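IWS1 (Encephalitozoon cuniculi, PDB 2XPP) probably acts as a transcription factor in RNA polymerase II transcription, possibly at TBP recruitment and at later steps, and contains a helical domain of the TFIIS N-terminal type. Local coordinates at residues K23-N28 / E71-K76; A52-L57 / T93-K98. All coordinates share one frame; numbering follows the deposited sequence.

Interaction 1: residues K23-N28 / E71-K76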
ATOM      1  N   LYS A  23     -11.448   1.286 -12.245  1.00 15.88           N
ATOM      2  CA  LYS A  23     -11.697   2.158 -13.437  1.00 17.62           C
ATOM      3  C   LYS A  23     -10.376   2.550 -14.088  1.00 16.18           C
ATOM      4  O   LYS A  23     -10.295   2.561 -15.335  1.00 15.50           O
ATOM      5  CB  LYS A  23     -12.476   3.400 -13.055  1.00 18.38           C
ATOM      6  CG  LYS A  23     -13.165   4.172 -14.243  1.00 23.98           C
ATOM      7  CD  LYS A  23     -14.376   4.966 -13.684  1.00 33.43           C
ATOM      8  CE  LYS A  23     -15.344   4.004 -12.892  1.00 37.90           C
ATOM      9  NZ  LYS A  23     -16.001   4.493 -11.587  1.00 40.34           N
ATOM     10  N   ASP A  24      -9.353   2.816 -13.270  1.00 15.19           N
ATOM     11  CA  ASP A  24      -8.061   3.263 -13.819  1.00 14.45           C
ATOM     12  C   ASP A  24      -7.435   2.060 -14.487  1.00 14.75           C
ATOM     13  O   ASP A  24      -6.906   2.163 -15.602  1.00 13.87           O
ATOM     14  CB  ASP A  24      -7.131   3.800 -12.711  1.00 14.00           C
ATOM     15  CG  ASP A  24      -7.221   5.303 -12.530  1.00 14.92           C
ATOM     16  OD1 ASP A  24      -8.074   5.977 -13.169  1.00 16.84           O
ATOM     17  OD2 ASP A  24      -6.374   5.799 -11.731  1.00 16.54           O
ATOM     18  N   ASN A  25      -7.556   0.892 -13.846  1.00 13.09           N
ATOM     19  CA  ASN A  25      -6.965  -0.289 -14.464  1.00 14.09           C
ATOM     20  C   ASN A  25      -7.629  -0.685 -15.787  1.00 15.07           C
ATOM     21  O   ASN A  25      -6.935  -1.041 -16.747  1.00 16.13           O
ATOM     22  CB  ASN A  25      -6.834  -1.448 -13.460  1.00 13.76           C
ATOM     23  CG  ASN A  25      -5.669  -1.233 -12.488  1.00 14.02           C
ATOM     24  OD1 ASN A  25      -4.851  -0.347 -12.657  1.00 18.13           O
ATOM     25  ND2 ASN A  25      -5.597  -2.066 -11.467  1.00 17.98           N
ATOM     26  N   ALA A  26      -8.953  -0.624 -15.842  1.00 14.81           N
ATOM     27  CA  ALA A  26      -9.721  -0.872 -17.044  1.00 15.40           C
ATOM     28  C   ALA A  26      -9.356   0.134 -18.130  1.00 15.93           C
ATOM     29  O   ALA A  26      -9.236  -0.224 -19.320  1.00 17.20           O
ATOM     30  CB  ALA A  26     -11.227  -0.748 -16.733  1.00 17.33           C
ATOM     31  N   ASN A  27      -9.206   1.396 -17.718  1.00 14.92           N
ATOM     32  CA  ASN A  27      -8.852   2.425 -18.710  1.00 16.29           C
ATOM     33  C   ASN A  27      -7.426   2.195 -19.222  1.00 14.85           C
ATOM     34  O   ASN A  27      -7.158   2.423 -20.392  1.00 16.11           O
ATOM     35  CB  ASN A  27      -9.043   3.855 -18.158  1.00 16.37           C
ATOM     36  CG  ASN A  27     -10.546   4.246 -18.040  1.00 19.70           C
ATOM     37  OD1 ASN A  27     -11.409   3.598 -18.632  1.00 24.08           O
ATOM     38  ND2 ASN A  27     -10.848   5.323 -17.288  1.00 19.59           N
ATOM     39  N   ASN A  28      -6.507   1.780 -18.346  1.00 14.74           N
ATOM     40  CA  ASN A  28      -5.149   1.497 -18.834  1.00 15.47           C
ATOM     41  C   ASN A  28      -5.145   0.387 -19.892  1.00 16.64           C
ATOM     42  O   ASN A  28      -4.492   0.500 -20.921  1.00 16.84           O
ATOM     43  CB  ASN A  28      -4.231   1.195 -17.650  1.00 14.55           C
ATOM     44  CG  ASN A  28      -2.860   0.814 -18.050  1.00 15.83           C
ATOM     45  OD1 ASN A  28      -2.526  -0.367 -18.154  1.00 16.86           O
ATOM     46  ND2 ASN A  28      -2.039   1.802 -18.262  1.00 19.28           N
ATOM     47  N   GLU A  71       0.343  -0.608  -6.514  1.00 12.06           N
ATOM     48  CA  GLU A  71       0.767  -1.690  -7.431  1.00 11.71           C
ATOM     49  C   GLU A  71       0.912  -1.239  -8.886  1.00 12.45           C
ATOM     50  O   GLU A  71       0.312  -0.172  -9.278  1.00 12.12           O
ATOM     51  CB  GLU A  71      -0.187  -2.866  -7.319  1.00 12.96           C
ATOM     52  CG  GLU A  71       0.112  -3.694  -6.083  1.00 14.52           C
ATOM     53  CD  GLU A  71      -0.821  -4.896  -5.966  1.00 17.62           C
ATOM     54  OE1 GLU A  71      -2.033  -4.777  -6.295  1.00 17.51           O
ATOM     55  OE2 GLU A  71      -0.345  -6.006  -5.616  1.00 20.11           O
ATOM     56  N   PRO A  72       1.703  -1.983  -9.682  1.00 13.29           N
ATOM     57  CA  PRO A  72       1.796  -1.591 -11.106  1.00 14.07           C
ATOM     58  C   PRO A  72       0.430  -1.646 -11.793  1.00 14.45           C
ATOM     59  O   PRO A  72      -0.438  -2.446 -11.426  1.00 14.31           O
ATOM     60  CB  PRO A  72       2.689  -2.664 -11.733  1.00 15.82           C
ATOM     61  CG  PRO A  72       3.386  -3.309 -10.540  1.00 15.54           C
ATOM     62  CD  PRO A  72       2.466  -3.216  -9.394  1.00 14.66           C
ATOM     63  N   LEU A  73       0.279  -0.787 -12.764  1.00 15.25           N
ATOM     64  CA  LEU A  73      -0.816  -0.891 -13.730  1.00 16.80           C
ATOM     65  C   LEU A  73      -0.723  -2.172 -14.599  1.00 16.71           C
ATOM     66  O   LEU A  73       0.352  -2.799 -14.696  1.00 16.60           O
ATOM     67  CB  LEU A  73      -0.811   0.340 -14.649  1.00 17.04           C
ATOM     68  CG  LEU A  73      -1.468   1.446 -13.825  1.00 21.53           C
ATOM     69  CD1 LEU A  73      -0.473   2.231 -12.967  1.00 19.99           C
ATOM     70  CD2 LEU A  73      -2.364   2.326 -14.643  1.00 24.66           C
ATOM     71  N   PRO A  74      -1.854  -2.576 -15.248  1.00 17.15           N
ATOM     72  CA  PRO A  74      -1.830  -3.745 -16.116  1.00 18.72           C
ATOM     73  C   PRO A  74      -0.716  -3.780 -17.177  1.00 18.77           C
ATOM     74  O   PRO A  74      -0.274  -4.871 -17.588  1.00 19.35           O
ATOM     75  CB  PRO A  74      -3.243  -3.749 -16.764  1.00 19.70           C
ATOM     76  CG  PRO A  74      -4.083  -3.040 -15.753  1.00 19.29           C
ATOM     77  CD  PRO A  74      -3.192  -1.954 -15.195  1.00 18.19           C
ATOM     78  N   ASP A  75      -0.258  -2.622 -17.641  1.00 17.82           N
ATOM     79  CA  ASP A  75       0.772  -2.554 -18.671  1.00 19.45           C
ATOM     80  C   ASP A  75       2.197  -2.492 -18.082  1.00 19.06           C
ATOM     81  O   ASP A  75       3.162  -2.231 -18.811  1.00 21.18           O
ATOM     82  CB  ASP A  75       0.523  -1.367 -19.613  1.00 20.07           C
ATOM     83  CG  ASP A  75       0.726  -0.006 -18.919  1.00 17.93           C
ATOM     84  OD1 ASP A  75       1.003   0.047 -17.703  1.00 17.55           O
ATOM     85  OD2 ASP A  75       0.533   1.022 -19.599  1.00 19.73           O
ATOM     86  N   LYS A  76       2.312  -2.789 -16.790  1.00 18.59           N
ATOM     87  CA  LYS A  76       3.591  -2.798 -16.032  1.00 18.90           C
ATOM     88  C   LYS A  76       4.075  -1.430 -15.585  1.00 19.12           C
ATOM     89  O   LYS A  76       5.078  -1.337 -14.824  1.00 18.92           O
ATOM     90  CB  LYS A  76       4.732  -3.452 -16.816  1.00 20.30           C
ATOM     91  CG  LYS A  76       4.460  -4.902 -17.169  1.00 23.23           C
ATOM     92  CD  LYS A  76       5.659  -5.587 -17.851  1.00 26.96           C
ATOM     93  CE  LYS A  76       5.641  -5.437 -19.304  1.00 30.54           C
ATOM     94  NZ  LYS A  76       6.897  -6.015 -19.881  1.00 31.89           N
TER
HETATM   95  O   HOH W   1      -2.890  -1.869  -9.793  1.00 24.41           O
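Asn28 of the helix grips Asp75 in the loop with both ends of its amide. ND2 gives a nearly straight bond to Asp75 OD2 (3.0 Å, 161°); OD2 lies close to the plane of the Asn28 amide, while ND2 comes from above the Asp75 carboxylate plane, and the two planes stand 88° apart. OD1 accepts a weaker, bent bond from Asp75 N at 3.2 Å. With CG anti to the backbone N (chi1 176°), the Asn28 amide extends from the helix to the turn. Beside this polar pair, CD of Pro74 sits between two amide oxygens, 3.4 Å from Asn28 OD1 and equally far from Asn25 OD1. Leu73 adds CD2, 3.7 Å from Asn28 CB. One turn back along the helix, Asn25 ND2 reaches Pro72 O through a water.

The type I turn from Leu73 to Lys76 presents Asp75 to the helix, and the other carboxylate oxygen, OD1, is bonded to Ser77 OG. On the helix itself, Asp24 holds Lys37 and the backbone of Gly36. The contact lies at the surface, where the C-terminal part of helix 5-30 meets the loop between helices 62-70 and 81-92.

Interaction 2: residues A52-L57 / T93-K98; sequences ALQESL and TMKIHK
The flat amide of Gln54 has Met94 CA over one face, 3.6 Å from CD, and both its polar atoms are bonded to main chain. OE1 takes the Lys95 N-H in a fairly straight bond (2.9 Å, 161°), although the donor stands well above the carbonyl plane. NE2 gives a weak bond to Thr93 O at 3.4 Å, and the CG of Met94 lies 3.7 Å from that same nitrogen. A second flat group, the imidazole of His97, has Lys95 O over the centre of one face, 3.7 Å above the ring; its ND1 is weakly bonded to Glu137.

Gln54 reaches the linker because its chain is extended, CG anti to the backbone N (chi1 -173°) and the next torsion also close to anti. One water donates to both Gln54 OE1 and Thr93 O, so OE1 has two donors and the carbonyl of Thr93 is held directly and through solvent. At the outer side, Glu55 OE2 is linked to Lys95 O by another water, 2.6 Å from that carboxylate oxygen. The CB and CG of Lys95 pass alongside Gln54 OE1, while the rest of its chain leads away.

Met94 and Ile96 pack on helix 62-70 through Ile66 and Leu63, and Leu57 joins that helix at Ile62. The linker bends through an inverse gamma turn centred on Lys95, and His97 is the N-cap residue of helix 98-104. Here a glutamine side chain, with one firm bond to a backbone amide and a weak one to a carbonyl, holds an interhelical linker in a TFIIS N-terminal-type helical bundle.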
ATOM      1  N   ALA A  52      -9.384   9.225  14.076  1.00 21.44           N
ATOM      2  CA  ALA A  52     -10.644   8.660  14.595  1.00 22.87           C
ATOM      3  C   ALA A  52     -11.096   7.498  13.695  1.00 22.12           C
ATOM      4  O   ALA A  52     -11.727   6.552  14.182  1.00 22.84           O
ATOM      5  CB  ALA A  52     -11.712   9.695  14.652  1.00 23.74           C
ATOM      6  N   LEU A  53     -10.775   7.577  12.410  1.00 20.28           N
ATOM      7  CA  LEU A  53     -11.173   6.511  11.461  1.00 20.29           C
ATOM      8  C   LEU A  53     -10.184   5.348  11.393  1.00 19.64           C
ATOM      9  O   LEU A  53     -10.474   4.276  10.815  1.00 18.64           O
ATOM     10  CB  LEU A  53     -11.328   7.059  10.053  1.00 20.57           C
ATOM     11  CG  LEU A  53     -12.503   7.935   9.666  1.00 24.31           C
ATOM     12  CD1 LEU A  53     -12.337   8.237   8.178  1.00 24.55           C
ATOM     13  CD2 LEU A  53     -13.809   7.216   9.927  1.00 23.29           C
ATOM     14  N   GLN A  54      -8.997   5.551  11.960  1.00 19.29           N
ATOM     15  CA  GLN A  54      -7.870   4.669  11.629  1.00 19.85           C
ATOM     16  C   GLN A  54      -8.099   3.200  11.925  1.00 18.51           C
ATOM     17  O   GLN A  54      -7.828   2.318  11.072  1.00 17.52           O
ATOM     18  CB  GLN A  54      -6.577   5.128  12.322  1.00 20.57           C
ATOM     19  CG  GLN A  54      -5.371   4.309  11.840  1.00 23.02           C
ATOM     20  CD  GLN A  54      -4.056   4.933  12.246  1.00 25.59           C
ATOM     21  OE1 GLN A  54      -3.369   4.398  13.127  1.00 23.81           O
ATOM     22  NE2 GLN A  54      -3.720   6.116  11.648  1.00 22.10           N
ATOM     23  N   GLU A  55      -8.541   2.909  13.139  1.00 19.91           N
ATOM     24  CA  GLU A  55      -8.718   1.515  13.509  1.00 21.30           C
ATOM     25  C   GLU A  55      -9.791   0.832  12.687  1.00 20.73           C
ATOM     26  O   GLU A  55      -9.636  -0.324  12.346  1.00 20.66           O
ATOM     27  CB  GLU A  55      -9.073   1.372  14.972  1.00 22.88           C
ATOM     28  CG  GLU A  55      -7.865   1.427  15.902  1.00 27.58           C
ATOM     29  CD  GLU A  55      -6.787   0.382  15.547  1.00 31.02           C
ATOM     30  OE1 GLU A  55      -7.010  -0.839  15.707  1.00 34.12           O
ATOM     31  OE2 GLU A  55      -5.715   0.803  15.106  1.00 34.10           O
ATOM     32  N   SER A  56     -10.892   1.539  12.424  1.00 20.13           N
ATOM     33  CA  SER A  56     -11.969   0.994  11.598  1.00 20.86           C
ATOM     34  C   SER A  56     -11.471   0.725  10.196  1.00 18.89           C
ATOM     35  O   SER A  56     -11.765  -0.321   9.615  1.00 19.26           O
ATOM     36  CB  SER A  56     -13.151   1.950  11.505  1.00 21.11           C
ATOM     37  OG  SER A  56     -13.782   2.085  12.748  1.00 27.11           O
ATOM     38  N   LEU A  57     -10.691   1.661   9.635  1.00 16.92           N
ATOM     39  CA  LEU A  57     -10.120   1.474   8.315  1.00 16.06           C
ATOM     40  C   LEU A  57      -9.218   0.217   8.272  1.00 15.32           C
ATOM     41  O   LEU A  57      -9.317  -0.596   7.336  1.00 15.37           O
ATOM     42  CB  LEU A  57      -9.369   2.741   7.865  1.00 14.99           C
ATOM     43  CG  LEU A  57     -10.232   3.940   7.503  1.00 15.10           C
ATOM     44  CD1 LEU A  57      -9.321   5.146   7.398  1.00 17.63           C
ATOM     45  CD2 LEU A  57     -10.978   3.718   6.188  1.00 16.47           C
ATOM     46  N   THR A  93       1.910   6.814   8.990  1.00 16.04           N
ATOM     47  CA  THR A  93       1.132   7.372  10.099  1.00 18.41           C
ATOM     48  C   THR A  93       0.241   6.345  10.793  1.00 18.28           C
ATOM     49  O   THR A  93      -0.336   6.659  11.840  1.00 20.00           O
ATOM     50  CB  THR A  93       0.211   8.568   9.690  1.00 18.17           C
ATOM     51  OG1 THR A  93      -0.911   8.110   8.933  1.00 20.12           O
ATOM     52  CG2 THR A  93       0.977   9.668   8.912  1.00 21.30           C
ATOM     53  N   MET A  94       0.100   5.166  10.207  1.00 17.30           N
ATOM     54  CA  MET A  94      -0.851   4.159  10.713  1.00 16.78           C
ATOM     55  C   MET A  94      -0.241   3.174  11.706  1.00 17.59           C
ATOM     56  O   MET A  94       0.929   2.764  11.548  1.00 17.55           O
ATOM     57  CB  MET A  94      -1.443   3.394   9.515  1.00 16.37           C
ATOM     58  CG  MET A  94      -2.384   4.263   8.749  1.00 17.13           C
ATOM     59  SD  MET A  94      -2.885   3.397   7.257  1.00 18.52           S
ATOM     60  CE  MET A  94      -4.444   4.191   6.943  1.00 22.18           C
ATOM     61  N   LYS A  95      -1.020   2.789  12.739  1.00 17.22           N
ATOM     62  CA  LYS A  95      -0.533   1.834  13.733  1.00 18.51           C
ATOM     63  C   LYS A  95      -0.740   0.405  13.185  1.00 18.88           C
ATOM     64  O   LYS A  95      -1.660  -0.300  13.595  1.00 18.96           O
ATOM     65  CB  LYS A  95      -1.241   2.014  15.084  1.00 19.34           C
ATOM     66  CG  LYS A  95      -0.893   3.338  15.734  1.00 24.67           C
ATOM     67  CD  LYS A  95      -1.450   3.501  17.134  1.00 29.85           C
ATOM     68  CE  LYS A  95      -1.150   4.903  17.669  1.00 34.21           C
ATOM     69  NZ  LYS A  95      -1.681   5.177  19.072  1.00 37.43           N
ATOM     70  N   ILE A  96       0.185   0.011  12.312  1.00 16.95           N
ATOM     71  CA  ILE A  96       0.132  -1.246  11.549  1.00 17.29           C
ATOM     72  C   ILE A  96       0.887  -2.358  12.258  1.00 17.69           C
ATOM     73  O   ILE A  96       2.069  -2.202  12.610  1.00 19.12           O
ATOM     74  CB  ILE A  96       0.623  -0.989  10.121  1.00 15.45           C
ATOM     75  CG1 ILE A  96      -0.402  -0.110   9.368  1.00 17.44           C
ATOM     76  CG2 ILE A  96       0.842  -2.280   9.390  1.00 17.81           C
ATOM     77  CD1 ILE A  96       0.136   0.460   8.018  1.00 17.09           C
ATOM     78  N   HIS A  97       0.212  -3.477  12.468  1.00 18.27           N
ATOM     79  CA  HIS A  97       0.782  -4.541  13.258  1.00 18.78           C
ATOM     80  C   HIS A  97       0.857  -5.798  12.412  1.00 18.24           C
ATOM     81  O   HIS A  97       0.370  -5.830  11.278  1.00 16.59           O
ATOM     82  CB  HIS A  97      -0.025  -4.770  14.556  1.00 21.63           C
ATOM     83  CG  HIS A  97      -0.090  -3.555  15.450  1.00 26.42           C
ATOM     84  ND1 HIS A  97       0.981  -2.704  15.645  1.00 31.52           N
ATOM     85  CD2 HIS A  97      -1.112  -3.036  16.171  1.00 30.50           C
ATOM     86  CE1 HIS A  97       0.628  -1.726  16.463  1.00 33.69           C
ATOM     87  NE2 HIS A  97      -0.637  -1.906  16.800  1.00 33.25           N
ATOM     88  N   LYS A  98       1.472  -6.837  12.978  1.00 18.86           N
ATOM     89  CA  LYS A  98       1.680  -8.086  12.240  1.00 20.18           C
ATOM     90  C   LYS A  98       0.460  -8.593  11.462  1.00 20.02           C
ATOM     91  O   LYS A  98       0.578  -8.944  10.297  1.00 18.49           O
ATOM     92  CB  LYS A  98       2.178  -9.133  13.241  1.00 21.92           C
ATOM     93  CG  LYS A  98       2.276 -10.545  12.658  1.00 28.89           C
ATOM     94  CD  LYS A  98       2.684 -11.560  13.744  1.00 36.05           C
ATOM     95  CE  LYS A  98       1.663 -11.697  14.882  1.00 41.40           C
ATOM     96  NZ  LYS A  98       2.024 -10.873  16.091  1.00 44.87           N
TER
HETATM   97  O   HOH W   2      -1.798   6.526  14.674  1.00 28.34           O
HETATM   98  O   HOH W   3      -3.695  -0.749  15.277  1.00 23.95           O

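From the N terminus, the chain runs along helix 5-30, whose later part supplies the first half of interaction 1. It then passes through helix 36-48 to residues 52-57, which lead into and form part of the short helix 54-59, the first half of interaction 2. After helix 62-70, the loop 71-76 returns to residues 23-28 and closes interaction 1; helix 81-92 follows, and the linker 93-98 closes interaction 2 on residues 52-57. The two closures therefore cross rather than nest. Their centres lie about 27 Å apart on opposite sides of the chain's centre, and they do not meet. Interaction 1 ties the long first helix to one interhelical loop, and interaction 2 ties the short helix 54-59 to the next.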